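Local coordinates for protein transcriptional regulator (Aquifex aeolicus, PDB 2EH3) that probably binds DNA through a helix-turn-helix domain and regulates transcription as a member of the TetR/AcrR family, and binds magnesium ions, at residues Ala131-Leu134 and Ser135-Leu139. Residues are numbered along the deposited sequence; the frame is centred on the assembly and turned at random.
Sequences AEIL and SEIIL
Backbone hydrogen bonds join Ile-138 N to Leu-134 O (2.8 Å), Ile-137 N to Ile-133 O and Ser-135 N to Ala-131 O (2.9 Å), whereas the one from Glu-136 N to Glu-132 O is weak and stretched to 3.5 Å. Beside that long bond, Ser-135 OG lies 2.8 Å from Glu-132 O. Its chi1 of 71° sets the hydroxyl between its own backbone N and carbonyl carbon, turned back toward the preceding turn. The same hydroxyl hydrogen-bonds Glu-120 OE1 on helix 105-126, so a small polar residue suits this buried face, where one oxygen meets both backbone and neighbouring helix.

Glu-136 lays its CG 3.3 Å from Glu-132 O, then bends at chi2 (-85°) and carries its carboxylate away to the second subunit, where OE2 shares a hydrogen bond with Tyr-149 OH and forms a salt bridge to Lys-163 NZ. Such a buried acid is probably kept charged by the lysine. Ile-133 and Ile-137 run alongside one another, one helical turn apart, Ile-133 CG2 touching Ile-137 CD1 at 3.7 Å; both branched side chains also pack on Gly-167 of the second subunit, a residue small enough to be consistent with close approach. Leu-134 CB and Ile-138 CD1 meet more loosely at 4.3 Å; being apolar, these two residues suit the buried packing against helix 157-171 and Phe-172. These are the first turns of helix 131-152 in the all-helical TetR-like C-terminal domain, with one face packed within the subunit and another at the dimer interface.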
loop_
_atom_site.group_PDB
_atom_site.type_symbol
_atom_site.label_atom_id
_atom_site.label_comp_id
_atom_site.label_asym_id
_atom_site.label_seq_id
_atom_site.Cartn_x
_atom_site.Cartn_y
_atom_site.Cartn_z
ATOM N N ALA A 131 -12.542 19.165 2.082
ATOM C CA ALA A 131 -11.241 18.766 2.672
ATOM C C ALA A 131 -11.092 17.287 3.020
ATOM O O ALA A 131 -10.062 16.650 2.736
ATOM C CB ALA A 131 -10.954 19.650 3.917
ATOM N N GLU A 132 -12.118 16.727 3.638
ATOM C CA GLU A 132 -12.109 15.341 4.007
ATOM C C GLU A 132 -11.972 14.432 2.782
ATOM O O GLU A 132 -11.148 13.508 2.784
ATOM C CB GLU A 132 -13.390 15.035 4.776
ATOM C CG GLU A 132 -13.390 15.740 6.161
ATOM C CD GLU A 132 -13.991 17.167 6.202
ATOM O OE1 GLU A 132 -14.153 17.849 5.188
ATOM O OE2 GLU A 132 -14.275 17.613 7.334
ATOM N N ILE A 133 -12.732 14.722 1.734
ATOM C CA ILE A 133 -12.711 13.947 0.490
ATOM C C ILE A 133 -11.368 14.100 -0.222
ATOM O O ILE A 133 -10.749 13.119 -0.655
ATOM C CB ILE A 133 -13.837 14.442 -0.489
ATOM C CG1 ILE A 133 -15.205 14.354 0.193
ATOM C CG2 ILE A 133 -13.805 13.629 -1.783
ATOM C CD1 ILE A 133 -16.334 15.035 -0.553
ATOM N N LEU A 134 -10.927 15.342 -0.337
ATOM C CA LEU A 134 -9.674 15.627 -1.026
ATOM C C LEU A 134 -8.498 14.974 -0.337
ATOM O O LEU A 134 -7.556 14.519 -1.002
ATOM C CB LEU A 134 -9.438 17.137 -1.066
ATOM C CG LEU A 134 -10.287 17.942 -2.044
ATOM C CD1 LEU A 134 -10.201 19.458 -1.706
ATOM C CD2 LEU A 134 -9.792 17.646 -3.462
ATOM N N SER A 135 -8.526 14.901 0.992
ATOM C CA SER A 135 -7.389 14.299 1.676
ATOM C C SER A 135 -7.254 12.823 1.309
ATOM O O SER A 135 -6.131 12.355 1.128
ATOM C CB SER A 135 -7.501 14.454 3.204
ATOM O OG SER A 135 -8.532 13.630 3.741
ATOM N N GLU A 136 -8.383 12.108 1.191
ATOM C CA GLU A 136 -8.406 10.697 0.834
ATOM C C GLU A 136 -7.898 10.513 -0.592
ATOM O O GLU A 136 -7.039 9.647 -0.872
ATOM C CB GLU A 136 -9.829 10.149 0.899
ATOM C CG GLU A 136 -10.514 10.275 2.263
ATOM C CD GLU A 136 -10.197 9.141 3.210
ATOM O OE1 GLU A 136 -9.315 8.298 2.890
ATOM O OE2 GLU A 136 -10.822 9.112 4.287
ATOM N N ILE A 137 -8.444 11.319 -1.496
ATOM C CA ILE A 137 -8.048 11.241 -2.899
ATOM C C ILE A 137 -6.558 11.521 -3.091
ATOM O O ILE A 137 -5.827 10.750 -3.730
ATOM C CB ILE A 137 -8.796 12.275 -3.751
ATOM C CG1 ILE A 137 -10.306 11.952 -3.796
ATOM C CG2 ILE A 137 -8.201 12.281 -5.162
ATOM C CD1 ILE A 137 -11.161 13.095 -4.356
ATOM N N ILE A 138 -6.113 12.641 -2.547
ATOM C CA ILE A 138 -4.735 13.048 -2.746
ATOM C C ILE A 138 -3.733 12.155 -2.049
ATOM O O ILE A 138 -2.703 11.813 -2.639
ATOM C CB ILE A 138 -4.581 14.519 -2.356
ATOM C CG1 ILE A 138 -5.433 15.352 -3.324
ATOM C CG2 ILE A 138 -3.112 14.951 -2.449
ATOM C CD1 ILE A 138 -5.551 16.825 -2.946
ATOM N N LEU A 139 -4.004 11.738 -0.818
ATOM C CA LEU A 139 -3.065 10.825 -0.174
ATOM C C LEU A 139 -3.034 9.501 -0.931
ATOM O O LEU A 139 -1.977 8.894 -1.077
ATOM C CB LEU A 139 -3.444 10.562 1.286
ATOM C CG LEU A 139 -3.141 11.695 2.262
ATOM C CD1 LEU A 139 -3.474 11.232 3.688
ATOM C CD2 LEU A 139 -1.679 12.073 2.186
#